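Local coordinates for conserved membrane protein (PDB 6GZU) that probably combines deubiquitinating and acetyltransferase activities as a secreted bacterial effector of the CE clan that induces Golgi fragmentation, at residues G205-L210 with Q232-E237; I132-L137 with F149-A154; S41-S46 with N83-P88; L137-L142 with L210-Y215. All coordinates share one frame; numbering follows the deposited sequence.

Following the chain from the N terminus, interaction 3 comes first: segments 41-46 and 83-88 close a long loop that contains helix 51-58 and the zinc ligands His60, Cys78 and His80. Interaction 2 then closes the hairpin of strands 134-141 and 146-150. Interaction 4 opens at Leu137, inside that hairpin, and spans to helix 204-217, so it crosses interaction 2 and lays the helix on the sheet. Interaction 1 starts on the same helix, shares Leu210 with interaction 4 and crosses it in turn, adding helix 228-241. Interaction 3 is in series with all the others; its contact with them is Pro45 CB against Trp135 CH2, 3.7 Å apart.

Interaction 1 (G205-L210 with Q232-E237); sequences GIWLSL and QYFLQE
Around Trp207 and Leu235, whose CA atoms are 7.4 Å apart, segments 205-210 and 232-237 pack as two helices, with axes 10.8 Å apart at closest approach and a crossing angle of 67°. In the Ulp1-type cysteine protease fold this joins helix 204-217, at whose N-terminal end the likely nucleophile Cys204 sits, to helix 228-241. Leu235 carries much of the contact, its branches meeting Ile206, Trp207 and Leu210. Its CD1 lies 3.6 Å from the centroid of the six-membered ring of Trp207, 13° off the ring normal, which is a CH-pi contact over the indole face. Farther along the indole, CZ3 of Trp207 comes in at the edge of the Phe234 ring, 3.9 Å from its CD2. The Phe234 ring also receives Leu210, whose CD1 is 3.4 Å from Phe234 CE2. Phe238 of the second helix covers Ile206 and Leu210 as well. Leu235 also meets Ile206, whose CG2 branch, anti to the backbone N, ends 3.7 Å from Leu235 CG.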
loop_
_atom_site.group_PDB
_atom_site.type_symbol
_atom_site.label_atom_id
_atom_site.label_comp_id
_atom_site.label_asym_id
_atom_site.label_seq_id
_atom_site.Cartn_x
_atom_site.Cartn_y
_atom_site.Cartn_z
ATOM N N GLY A 205 -11.834 -0.349 0.319
ATOM C CA GLY A 205 -10.920 0.668 -0.211
ATOM C C GLY A 205 -11.009 1.978 0.557
ATOM O O GLY A 205 -10.008 2.690 0.719
ATOM N N ILE A 206 -12.199 2.298 1.049
ATOM C CA ILE A 206 -12.390 3.521 1.829
ATOM C C ILE A 206 -11.754 3.313 3.200
ATOM O O ILE A 206 -11.002 4.180 3.682
ATOM C CB ILE A 206 -13.863 3.821 1.991
ATOM C CG1 ILE A 206 -14.505 3.947 0.603
ATOM C CG2 ILE A 206 -14.053 5.094 2.807
ATOM C CD1 ILE A 206 -16.030 4.037 0.625
ATOM N N TRP A 207 -11.977 2.152 3.801
ATOM C CA TRP A 207 -11.391 1.900 5.108
ATOM C C TRP A 207 -9.859 1.995 5.100
ATOM O O TRP A 207 -9.252 2.583 6.020
ATOM C CB TRP A 207 -11.772 0.493 5.597
ATOM C CG TRP A 207 -13.097 0.460 6.265
ATOM C CD1 TRP A 207 -14.246 -0.174 5.830
ATOM C CD2 TRP A 207 -13.399 1.031 7.525
ATOM N NE1 TRP A 207 -15.241 0.022 6.731
ATOM C CE2 TRP A 207 -14.750 0.724 7.802
ATOM C CE3 TRP A 207 -12.661 1.784 8.453
ATOM C CZ2 TRP A 207 -15.398 1.166 8.958
ATOM C CZ3 TRP A 207 -13.304 2.216 9.603
ATOM C CH2 TRP A 207 -14.655 1.888 9.860
ATOM N N LEU A 208 -9.205 1.372 4.120
ATOM C CA LEU A 208 -7.740 1.354 4.144
ATOM C C LEU A 208 -7.224 2.769 3.858
ATOM O O LEU A 208 -6.154 3.146 4.385
ATOM C CB LEU A 208 -7.180 0.335 3.152
ATOM C CG LEU A 208 -7.342 0.620 1.646
ATOM C CD1 LEU A 208 -6.184 1.535 1.127
ATOM C CD2 LEU A 208 -7.402 -0.687 0.855
ATOM N N SER A 209 -7.967 3.580 3.090
ATOM C CA SER A 209 -7.546 4.954 2.829
ATOM C C SER A 209 -7.649 5.808 4.094
ATOM O O SER A 209 -6.743 6.616 4.397
ATOM C CB SER A 209 -8.386 5.556 1.697
ATOM O OG SER A 209 -8.168 4.841 0.491
ATOM N N LEU A 210 -8.751 5.641 4.835
ATOM C CA LEU A 210 -8.901 6.310 6.134
ATOM C C LEU A 210 -7.782 5.861 7.082
ATOM O O LEU A 210 -7.182 6.682 7.794
ATOM C CB LEU A 210 -10.279 5.978 6.748
ATOM C CG LEU A 210 -10.754 6.526 8.098
ATOM C CD1 LEU A 210 -12.288 6.341 8.199
ATOM C CD2 LEU A 210 -10.090 5.809 9.285
ATOM N N GLN A 232 -20.626 3.250 10.046
ATOM C CA GLN A 232 -21.097 3.888 8.827
ATOM C C GLN A 232 -20.991 5.392 8.951
ATOM O O GLN A 232 -20.528 6.060 8.028
ATOM C CB GLN A 232 -22.526 3.462 8.494
ATOM C CG GLN A 232 -22.617 2.024 8.023
ATOM N N TYR A 233 -21.368 5.930 10.107
ATOM C CA TYR A 233 -21.285 7.383 10.317
ATOM C C TYR A 233 -19.837 7.863 10.307
ATOM O O TYR A 233 -19.535 8.950 9.812
ATOM C CB TYR A 233 -21.965 7.774 11.640
ATOM C CG TYR A 233 -23.403 8.196 11.502
ATOM C CD1 TYR A 233 -24.316 7.420 10.780
ATOM C CD2 TYR A 233 -23.859 9.353 12.123
ATOM C CE1 TYR A 233 -25.667 7.783 10.660
ATOM N N PHE A 234 -18.945 7.035 10.853
ATOM C CA PHE A 234 -17.500 7.312 10.897
ATOM C C PHE A 234 -16.921 7.428 9.488
ATOM O O PHE A 234 -16.188 8.375 9.174
ATOM C CB PHE A 234 -16.807 6.193 11.682
ATOM C CG PHE A 234 -15.332 6.398 11.903
ATOM C CD1 PHE A 234 -14.879 7.327 12.821
ATOM C CD2 PHE A 234 -14.408 5.599 11.256
ATOM C CE1 PHE A 234 -13.508 7.486 13.048
ATOM C CE2 PHE A 234 -13.033 5.746 11.489
ATOM C CZ PHE A 234 -12.584 6.693 12.376
ATOM N N LEU A 235 -17.240 6.456 8.638
ATOM C CA LEU A 235 -16.769 6.450 7.251
ATOM C C LEU A 235 -17.352 7.622 6.498
ATOM O O LEU A 235 -16.689 8.238 5.682
ATOM C CB LEU A 235 -17.219 5.157 6.563
ATOM C CG LEU A 235 -16.320 4.319 5.676
ATOM C CD1 LEU A 235 -14.967 4.035 6.384
ATOM C CD2 LEU A 235 -17.055 3.016 5.382
ATOM N N GLN A 236 -18.630 7.905 6.735
ATOM C CA GLN A 236 -19.272 9.013 6.043
ATOM C C GLN A 236 -18.601 10.331 6.380
ATOM O O GLN A 236 -18.430 11.188 5.512
ATOM C CB GLN A 236 -20.738 9.110 6.439
ATOM C CG GLN A 236 -21.478 10.146 5.674
ATOM C CD GLN A 236 -21.987 9.595 4.357
ATOM O OE1 GLN A 236 -21.207 9.290 3.451
ATOM N NE2 GLN A 236 -23.319 9.440 4.257
ATOM N N GLU A 237 -18.242 10.504 7.652
ATOM C CA GLU A 237 -17.546 11.714 8.098
ATOM C C GLU A 237 -16.221 11.876 7.347
ATOM O O GLU A 237 -15.852 12.981 6.957
ATOM C CB GLU A 237 -17.246 11.623 9.594
ATOM C CG GLU A 237 -16.673 12.901 10.199
ATOM C CD GLU A 237 -16.855 12.949 11.714
#

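Interaction 2 (I132-L137 with F149-A154); sequences ISHWTL and FFDSLA
His134 NE2 donates to Asp151 OD1 over 2.7 Å with an N-H...O angle of 164°. The two residues, with Cys204 touching the imidazole, are consistent with the Cys-His-Asp triad of Ulp1-type proteases. The oxygen lies in the plane of the imidazole, but the nitrogen approaches it from above the carboxylate plane, and ring and carboxylate are turned 59° apart. From the other face of the carboxylate, Leu153 N donates to the same OD1 at 2.8 Å, forming an Asx turn, while OD2 accepts from the backbone N of Phe156. Asp151 is therefore gripped at both oxygens, which fixes its rotation. The backbones pair as an antiparallel hairpin: Leu137 N to Phe150 O is 2.9 Å and Phe150 N to Leu137 O is 2.8 Å. A water accepts from Ser152 N and donates to Trp135 O; the Ser152 hydroxyl bonds to Gln198. Thr136 packs next to the pairing, its CG2 3.7 Å from Asp151 CG. Its OG1, placed between the backbone N and the carbonyl carbon (chi1 59°), meets Phe149 CE1 and bonds to Leu105 O. Leu153 CD1 comes obliquely to the imidazole, 3.6 Å from His134 CE1.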
loop_
_atom_site.group_PDB
_atom_site.type_symbol
_atom_site.label_atom_id
_atom_site.label_comp_id
_atom_site.label_asym_id
_atom_site.label_seq_id
_atom_site.Cartn_x
_atom_site.Cartn_y
_atom_site.Cartn_z
ATOM N N ILE A 132 -16.322 -8.119 -5.798
ATOM C CA ILE A 132 -15.429 -9.184 -6.248
ATOM C C ILE A 132 -14.076 -8.909 -5.733
ATOM O O ILE A 132 -13.454 -9.813 -5.233
ATOM C CB ILE A 132 -15.367 -9.286 -7.746
ATOM C CG1 ILE A 132 -16.751 -9.579 -8.262
ATOM C CG2 ILE A 132 -14.422 -10.363 -8.206
ATOM C CD1 ILE A 132 -16.753 -10.023 -9.681
ATOM N N SER A 133 -13.633 -7.657 -5.829
ATOM C CA SER A 133 -12.355 -7.214 -5.243
ATOM C C SER A 133 -12.387 -7.202 -3.733
ATOM O O SER A 133 -13.400 -6.775 -3.172
ATOM C CB SER A 133 -12.080 -5.750 -5.625
ATOM O OG SER A 133 -11.952 -5.634 -7.012
ATOM N N HIS A 134 -11.274 -7.581 -3.077
ATOM C CA HIS A 134 -11.068 -7.145 -1.700
ATOM C C HIS A 134 -9.748 -6.408 -1.671
ATOM O O HIS A 134 -8.785 -6.854 -2.280
ATOM C CB HIS A 134 -11.057 -8.299 -0.672
ATOM C CG HIS A 134 -10.894 -7.825 0.744
ATOM N ND1 HIS A 134 -11.810 -6.976 1.346
ATOM C CD2 HIS A 134 -9.908 -8.027 1.660
ATOM C CE1 HIS A 134 -11.403 -6.697 2.577
ATOM N NE2 HIS A 134 -10.258 -7.330 2.799
ATOM N N TRP A 135 -9.730 -5.256 -1.009
ATOM C CA TRP A 135 -8.544 -4.415 -0.895
ATOM C C TRP A 135 -8.018 -4.394 0.515
ATOM O O TRP A 135 -8.798 -4.271 1.474
ATOM C CB TRP A 135 -8.897 -2.987 -1.312
ATOM C CG TRP A 135 -9.200 -2.831 -2.755
ATOM C CD1 TRP A 135 -10.427 -2.689 -3.346
ATOM C CD2 TRP A 135 -8.255 -2.721 -3.791
ATOM N NE1 TRP A 135 -10.292 -2.553 -4.708
ATOM C CE2 TRP A 135 -8.948 -2.530 -4.998
ATOM C CE3 TRP A 135 -6.858 -2.774 -3.816
ATOM C CZ2 TRP A 135 -8.282 -2.414 -6.230
ATOM C CZ3 TRP A 135 -6.203 -2.642 -5.029
ATOM C CH2 TRP A 135 -6.904 -2.465 -6.217
ATOM N N THR A 136 -6.692 -4.524 0.638
ATOM C CA THR A 136 -5.986 -4.369 1.895
ATOM C C THR A 136 -4.796 -3.465 1.657
ATOM O O THR A 136 -4.584 -2.981 0.537
ATOM C CB THR A 136 -5.513 -5.724 2.418
ATOM O OG1 THR A 136 -4.639 -6.336 1.456
ATOM C CG2 THR A 136 -6.686 -6.672 2.666
ATOM N N LEU A 137 -4.009 -3.190 2.704
ATOM C CA LEU A 137 -2.905 -2.218 2.577
ATOM C C LEU A 137 -1.674 -2.780 3.276
ATOM O O LEU A 137 -1.765 -3.229 4.422
ATOM C CB LEU A 137 -3.313 -0.900 3.251
ATOM C CG LEU A 137 -2.274 0.229 3.188
ATOM C CD1 LEU A 137 -2.118 0.689 1.732
ATOM C CD2 LEU A 137 -2.667 1.394 4.115
ATOM N N PHE A 149 0.233 -4.385 8.158
ATOM C CA PHE A 149 -0.781 -4.908 7.257
ATOM C C PHE A 149 -2.168 -4.545 7.782
ATOM O O PHE A 149 -2.536 -4.884 8.938
ATOM C CB PHE A 149 -0.661 -6.445 7.202
ATOM C CG PHE A 149 -1.757 -7.105 6.422
ATOM C CD1 PHE A 149 -1.888 -6.883 5.059
ATOM C CD2 PHE A 149 -2.650 -7.941 7.046
ATOM C CE1 PHE A 149 -2.887 -7.511 4.330
ATOM C CE2 PHE A 149 -3.634 -8.568 6.323
ATOM C CZ PHE A 149 -3.767 -8.344 4.985
ATOM N N PHE A 150 -2.930 -3.848 6.945
ATOM C CA PHE A 150 -4.301 -3.468 7.285
ATOM C C PHE A 150 -5.321 -4.153 6.413
ATOM O O PHE A 150 -5.272 -4.050 5.201
ATOM C CB PHE A 150 -4.465 -1.939 7.148
ATOM C CG PHE A 150 -5.866 -1.459 7.390
ATOM C CD1 PHE A 150 -6.803 -1.476 6.356
ATOM C CD2 PHE A 150 -6.271 -1.013 8.649
ATOM C CE1 PHE A 150 -8.112 -1.066 6.590
ATOM C CE2 PHE A 150 -7.599 -0.598 8.869
ATOM C CZ PHE A 150 -8.486 -0.609 7.838
ATOM N N ASP A 151 -6.240 -4.884 7.049
ATOM C CA ASP A 151 -7.373 -5.532 6.397
ATOM C C ASP A 151 -8.578 -5.208 7.244
ATOM O O ASP A 151 -8.666 -5.660 8.407
ATOM C CB ASP A 151 -7.137 -7.034 6.379
ATOM C CG ASP A 151 -8.310 -7.805 5.814
ATOM O OD1 ASP A 151 -9.273 -7.181 5.319
ATOM O OD2 ASP A 151 -8.270 -9.027 5.879
ATOM N N SER A 152 -9.513 -4.427 6.694
ATOM C CA SER A 152 -10.720 -4.066 7.423
ATOM C C SER A 152 -11.588 -5.267 7.746
ATOM O O SER A 152 -12.460 -5.166 8.625
ATOM C CB SER A 152 -11.554 -3.009 6.668
ATOM O OG SER A 152 -11.704 -3.319 5.276
ATOM N N LEU A 153 -11.362 -6.408 7.080
ATOM C CA LEU A 153 -12.088 -7.629 7.420
ATOM C C LEU A 153 -11.239 -8.592 8.277
ATOM O O LEU A 153 -11.658 -9.753 8.490
ATOM C CB LEU A 153 -12.564 -8.305 6.143
ATOM C CG LEU A 153 -13.756 -7.602 5.484
ATOM C CD1 LEU A 153 -14.176 -8.270 4.185
ATOM C CD2 LEU A 153 -14.980 -7.533 6.429
ATOM N N ALA A 154 -10.068 -8.090 8.752
ATOM C CA ALA A 154 -9.102 -8.780 9.642
ATOM C C ALA A 154 -8.406 -9.967 9.037
ATOM O O ALA A 154 -7.166 -10.009 9.016
ATOM C CB ALA A 154 -9.792 -9.215 10.969
HETATM O O HOH W 1 -9.067 -3.221 3.992
#

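Interaction 3 (S41-S46 with N83-P88); sequences SLYTPS and NYQDYP
Asp86 meets Ser41 with the end of its side chain; its CB lies 3.9 Å from Ser41 CB and over one face of the Tyr87 ring. A chi1 of -61° sets CG beside the backbone N, and the carboxylate is turned about CB-CG so that OD1 faces Ser41 and OD2 Asn83. OD1 accepts from Ser41 OG at 2.6 Å through its anti lone pair and also from a water. OD2 is met on its anti side by Asn83 ND2 at 3.1 Å, nearly in the plane of that amide. Each loop is folded by a side-chain oxygen that accepts from backbone N atoms: Ser41 OG from Tyr43 N and Thr44 N (ST turn and ST motif), Asn83 OD1 from Gln85 N and Asp86 N (Asx turn and Asx motif). These loops tie the chain before helix 51-58 to the zinc-binding part, for Tyr87 meets the zinc ligand His80 edge-to-face. Leu42 N donates to Asp86 O at 3.0 Å and 169°. On the exposed flank the Gln85 amide stacks on Tyr43, planes 5° apart, with Gln85 CD 3.7 Å above the ring centre; Gln85 CG adds a CH-pi contact. On the buried flank Leu42 CD1 rests 3.7 Å from Pro88 CG.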
loop_
_atom_site.group_PDB
_atom_site.type_symbol
_atom_site.label_atom_id
_atom_site.label_comp_id
_atom_site.label_asym_id
_atom_site.label_seq_id
_atom_site.Cartn_x
_atom_site.Cartn_y
_atom_site.Cartn_z
ATOM N N SER A 41 2.832 2.117 -7.899
ATOM C CA SER A 41 2.314 2.230 -9.266
ATOM C C SER A 41 0.847 2.611 -9.316
ATOM O O SER A 41 0.016 2.012 -8.635
ATOM C CB SER A 41 2.451 0.882 -9.951
ATOM O OG SER A 41 1.737 0.899 -11.177
ATOM N N LEU A 42 0.522 3.608 -10.130
ATOM C CA LEU A 42 -0.875 4.012 -10.338
ATOM C C LEU A 42 -1.565 3.091 -11.339
ATOM O O LEU A 42 -2.781 3.209 -11.567
ATOM C CB LEU A 42 -0.959 5.453 -10.845
ATOM C CG LEU A 42 -0.204 6.515 -10.044
ATOM C CD1 LEU A 42 -0.484 7.914 -10.605
ATOM C CD2 LEU A 42 -0.563 6.467 -8.549
ATOM N N TYR A 43 -0.809 2.168 -11.926
ATOM C CA TYR A 43 -1.309 1.317 -13.005
ATOM C C TYR A 43 -1.601 -0.143 -12.585
ATOM O O TYR A 43 -2.590 -0.742 -13.035
ATOM C CB TYR A 43 -0.297 1.335 -14.146
ATOM C CG TYR A 43 -0.731 0.625 -15.383
ATOM C CD1 TYR A 43 -1.775 1.115 -16.147
ATOM C CD2 TYR A 43 -0.069 -0.511 -15.819
ATOM C CE1 TYR A 43 -2.172 0.475 -17.316
ATOM C CE2 TYR A 43 -0.462 -1.165 -16.979
ATOM C CZ TYR A 43 -1.514 -0.665 -17.717
ATOM O OH TYR A 43 -1.900 -1.312 -18.871
ATOM N N THR A 44 -0.747 -0.722 -11.734
ATOM C CA THR A 44 -0.869 -2.131 -11.335
ATOM C C THR A 44 -0.946 -2.241 -9.816
ATOM O O THR A 44 0.039 -1.947 -9.118
ATOM C CB THR A 44 0.352 -2.952 -11.844
ATOM O OG1 THR A 44 0.495 -2.772 -13.266
ATOM C CG2 THR A 44 0.204 -4.444 -11.513
ATOM N N PRO A 45 -2.093 -2.692 -9.270
ATOM C CA PRO A 45 -2.131 -2.941 -7.812
ATOM C C PRO A 45 -1.251 -4.134 -7.475
ATOM O O PRO A 45 -0.958 -4.944 -8.361
ATOM C CB PRO A 45 -3.587 -3.376 -7.534
ATOM C CG PRO A 45 -4.332 -3.100 -8.840
ATOM C CD PRO A 45 -3.348 -3.057 -9.954
ATOM N N SER A 46 -0.851 -4.252 -6.216
ATOM C CA SER A 46 -0.087 -5.434 -5.774
ATOM C C SER A 46 -1.042 -6.543 -5.343
ATOM O O SER A 46 -2.250 -6.298 -5.151
ATOM C CB SER A 46 0.785 -5.068 -4.574
ATOM O OG SER A 46 1.687 -3.996 -4.929
ATOM N N ASN A 83 8.761 7.166 -16.293
ATOM C CA ASN A 83 7.678 6.188 -16.390
ATOM C C ASN A 83 6.363 6.864 -16.040
ATOM O O ASN A 83 6.019 6.993 -14.871
ATOM C CB ASN A 83 7.937 4.972 -15.486
ATOM C CG ASN A 83 6.853 3.924 -15.581
ATOM O OD1 ASN A 83 5.741 4.179 -16.042
ATOM N ND2 ASN A 83 7.162 2.740 -15.112
ATOM N N TYR A 84 5.614 7.274 -17.057
ATOM C CA TYR A 84 4.408 8.055 -16.845
ATOM C C TYR A 84 3.160 7.207 -16.804
ATOM O O TYR A 84 2.068 7.731 -16.645
ATOM C CB TYR A 84 4.297 9.124 -17.944
ATOM C CG TYR A 84 5.384 10.134 -17.831
ATOM C CD1 TYR A 84 5.255 11.234 -16.985
ATOM C CD2 TYR A 84 6.539 9.992 -18.549
ATOM C CE1 TYR A 84 6.268 12.161 -16.870
ATOM C CE2 TYR A 84 7.545 10.920 -18.465
ATOM C CZ TYR A 84 7.420 11.981 -17.619
ATOM O OH TYR A 84 8.469 12.854 -17.554
ATOM N N GLN A 85 3.308 5.886 -16.891
ATOM C CA GLN A 85 2.184 4.984 -16.767
ATOM C C GLN A 85 2.060 4.542 -15.323
ATOM O O GLN A 85 0.999 4.665 -14.716
ATOM C CB GLN A 85 2.394 3.782 -17.651
ATOM C CG GLN A 85 1.276 2.770 -17.577
ATOM C CD GLN A 85 1.484 1.694 -18.603
ATOM O OE1 GLN A 85 2.441 0.911 -18.505
ATOM N NE2 GLN A 85 0.619 1.665 -19.622
ATOM N N ASP A 86 3.153 4.039 -14.752
ATOM C CA ASP A 86 3.147 3.666 -13.336
ATOM C C ASP A 86 3.463 4.824 -12.392
ATOM O O ASP A 86 2.892 4.917 -11.309
ATOM C CB ASP A 86 4.179 2.578 -13.063
ATOM C CG ASP A 86 3.911 1.316 -13.829
ATOM O OD1 ASP A 86 3.038 0.542 -13.382
ATOM O OD2 ASP A 86 4.623 1.067 -14.827
ATOM N N TYR A 87 4.417 5.670 -12.778
ATOM C CA TYR A 87 4.953 6.683 -11.855
ATOM C C TYR A 87 4.987 8.096 -12.405
ATOM O O TYR A 87 6.013 8.752 -12.305
ATOM C CB TYR A 87 6.374 6.299 -11.362
ATOM C CG TYR A 87 6.469 4.878 -10.858
ATOM C CD1 TYR A 87 5.891 4.511 -9.655
ATOM C CD2 TYR A 87 7.153 3.890 -11.593
ATOM C CE1 TYR A 87 5.962 3.197 -9.197
ATOM C CE2 TYR A 87 7.230 2.564 -11.144
ATOM C CZ TYR A 87 6.633 2.239 -9.947
ATOM O OH TYR A 87 6.683 0.942 -9.520
ATOM N N PRO A 88 3.871 8.602 -12.934
ATOM C CA PRO A 88 3.956 9.984 -13.429
ATOM C C PRO A 88 4.199 10.965 -12.280
ATOM O O PRO A 88 4.777 12.032 -12.495
ATOM C CB PRO A 88 2.570 10.213 -14.032
ATOM C CG PRO A 88 1.652 9.219 -13.279
ATOM C CD PRO A 88 2.522 8.021 -13.046
HETATM O O HOH W 2 5.354 0.438 -7.235
HETATM O O HOH W 3 2.678 -1.947 -14.011
#

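Interaction 4 (L137-L142 with L210-Y215); sequences LVIVNL and LFLDKY
Asn141 and Tyr215 make the polar link between strand 137-141 and helix 210-215. Asn141 ND2 donates to Tyr215 OH over 2.9 Å at 157°, and the oxygen lies close to the plane of the amide. Amide and phenol planes are steeply inclined. The same hydroxyl also bonds to Glu146, and Asn141 OD1 accepts from Arg144 N, so both functional groups of this buried pair have further partners around the hairpin turn. The CH-pi contact lies two residues earlier on the same face of the strand, at Ile139. Its CD1 sits over the centre of the Tyr215 ring, 3.9 Å from the centroid and 11° off the ring normal. With CG1 set beside the backbone N and the chain extended beyond it, this methyl is carried far enough to meet three residues of the helix. The purely apolar contacts follow: Ile139 CD1 is 3.8 Å from Phe211 CE2 and equally far from Leu212 CD1. Nearer the strand start, Leu137 CD2 comes 3.9 Å from Leu212 CB and lies at the edge of the Phe211 ring. Strand and helix axes run at 21°, as in an alpha/beta layer. Strands 100-107 and 146-150 flank the strand, giving Ala102 against Leu212 and a stack of Phe150 on Phe211, while helix 228-241 packs against Leu210 and Asp213.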
loop_
_atom_site.group_PDB
_atom_site.type_symbol
_atom_site.label_atom_id
_atom_site.label_comp_id
_atom_site.label_asym_id
_atom_site.label_seq_id
_atom_site.Cartn_x
_atom_site.Cartn_y
_atom_site.Cartn_z
ATOM N N LEU A 137 -4.009 -3.190 2.704
ATOM C CA LEU A 137 -2.905 -2.218 2.577
ATOM C C LEU A 137 -1.674 -2.780 3.276
ATOM O O LEU A 137 -1.765 -3.229 4.422
ATOM C CB LEU A 137 -3.313 -0.900 3.251
ATOM C CG LEU A 137 -2.274 0.229 3.188
ATOM C CD1 LEU A 137 -2.118 0.689 1.732
ATOM C CD2 LEU A 137 -2.667 1.394 4.115
ATOM N N VAL A 138 -0.507 -2.690 2.636
ATOM C CA VAL A 138 0.772 -3.067 3.281
ATOM C C VAL A 138 1.568 -1.773 3.347
ATOM O O VAL A 138 1.808 -1.095 2.328
ATOM C CB VAL A 138 1.529 -4.118 2.445
ATOM C CG1 VAL A 138 2.970 -4.327 2.980
ATOM C CG2 VAL A 138 0.773 -5.446 2.447
ATOM N N ILE A 139 1.993 -1.396 4.549
ATOM C CA ILE A 139 2.825 -0.221 4.720
ATOM C C ILE A 139 4.227 -0.670 5.160
ATOM O O ILE A 139 4.378 -1.431 6.135
ATOM C CB ILE A 139 2.267 0.704 5.834
ATOM C CG1 ILE A 139 0.824 1.127 5.542
ATOM C CG2 ILE A 139 3.229 1.946 6.008
ATOM C CD1 ILE A 139 0.142 1.812 6.721
ATOM N N VAL A 140 5.266 -0.175 4.494
ATOM C CA VAL A 140 6.650 -0.354 4.941
ATOM C C VAL A 140 7.080 0.983 5.503
ATOM O O VAL A 140 7.046 2.011 4.804
ATOM C CB VAL A 140 7.562 -0.805 3.782
ATOM C CG1 VAL A 140 9.039 -0.771 4.210
ATOM C CG2 VAL A 140 7.141 -2.201 3.321
ATOM N N ASN A 141 7.475 0.986 6.777
ATOM C CA ASN A 141 7.933 2.205 7.443
ATOM C C ASN A 141 9.395 2.006 7.790
ATOM O O ASN A 141 9.740 1.203 8.683
ATOM C CB ASN A 141 7.078 2.520 8.686
ATOM C CG ASN A 141 7.410 3.841 9.326
ATOM O OD1 ASN A 141 8.579 4.233 9.410
ATOM N ND2 ASN A 141 6.394 4.541 9.816
ATOM N N LEU A 142 10.278 2.677 7.054
ATOM C CA LEU A 142 11.705 2.454 7.258
ATOM C C LEU A 142 12.197 3.033 8.593
ATOM O O LEU A 142 13.160 2.513 9.199
ATOM C CB LEU A 142 12.520 3.079 6.097
ATOM C CG LEU A 142 12.243 2.566 4.661
ATOM C CD1 LEU A 142 13.089 3.343 3.666
ATOM C CD2 LEU A 142 12.547 1.059 4.559
ATOM N N LEU A 210 -8.751 5.641 4.835
ATOM C CA LEU A 210 -8.901 6.310 6.134
ATOM C C LEU A 210 -7.782 5.861 7.082
ATOM O O LEU A 210 -7.182 6.682 7.794
ATOM C CB LEU A 210 -10.279 5.978 6.748
ATOM C CG LEU A 210 -10.754 6.526 8.098
ATOM C CD1 LEU A 210 -12.288 6.341 8.199
ATOM C CD2 LEU A 210 -10.090 5.809 9.285
ATOM N N PHE A 211 -7.494 4.564 7.119
ATOM C CA PHE A 211 -6.433 4.094 8.000
ATOM C C PHE A 211 -5.107 4.779 7.684
ATOM O O PHE A 211 -4.397 5.231 8.609
ATOM C CB PHE A 211 -6.285 2.573 7.959
ATOM C CG PHE A 211 -5.145 2.085 8.792
ATOM C CD1 PHE A 211 -5.249 2.100 10.189
ATOM C CD2 PHE A 211 -3.956 1.723 8.182
ATOM C CE1 PHE A 211 -4.186 1.718 11.003
ATOM C CE2 PHE A 211 -2.870 1.304 8.962
ATOM C CZ PHE A 211 -2.999 1.296 10.385
ATOM N N LEU A 212 -4.738 4.800 6.415
ATOM C CA LEU A 212 -3.433 5.378 6.081
ATOM C C LEU A 212 -3.414 6.861 6.472
ATOM O O LEU A 212 -2.417 7.376 6.973
ATOM C CB LEU A 212 -3.125 5.239 4.594
ATOM C CG LEU A 212 -1.743 5.798 4.198
ATOM C CD1 LEU A 212 -0.619 5.015 4.896
ATOM C CD2 LEU A 212 -1.611 5.679 2.707
ATOM N N ASP A 213 -4.510 7.567 6.207
ATOM C CA ASP A 213 -4.686 8.963 6.598
ATOM C C ASP A 213 -4.323 9.169 8.075
ATOM O O ASP A 213 -3.500 10.015 8.428
ATOM C CB ASP A 213 -6.139 9.332 6.345
ATOM C CG ASP A 213 -6.325 10.769 6.089
ATOM O OD1 ASP A 213 -5.973 11.581 6.967
ATOM O OD2 ASP A 213 -6.850 11.104 5.012
ATOM N N LYS A 214 -4.907 8.353 8.940
ATOM C CA LYS A 214 -4.661 8.477 10.358
ATOM C C LYS A 214 -3.299 7.965 10.777
ATOM O O LYS A 214 -2.679 8.538 11.663
ATOM C CB LYS A 214 -5.747 7.702 11.093
ATOM C CG LYS A 214 -7.150 8.106 10.698
ATOM C CD LYS A 214 -7.727 9.016 11.695
ATOM C CE LYS A 214 -9.151 9.335 11.291
ATOM N NZ LYS A 214 -9.665 10.596 11.860
ATOM N N TYR A 215 -2.851 6.878 10.160
ATOM C CA TYR A 215 -1.527 6.301 10.451
ATOM C C TYR A 215 -0.435 7.317 10.218
ATOM O O TYR A 215 0.544 7.355 10.982
ATOM C CB TYR A 215 -1.280 5.041 9.595
ATOM C CG TYR A 215 0.101 4.456 9.686
ATOM C CD1 TYR A 215 1.111 4.904 8.851
ATOM C CD2 TYR A 215 0.399 3.429 10.587
ATOM C CE1 TYR A 215 2.389 4.371 8.926
ATOM C CE2 TYR A 215 1.680 2.916 10.676
ATOM C CZ TYR A 215 2.673 3.397 9.847
ATOM O OH TYR A 215 3.956 2.885 9.886
#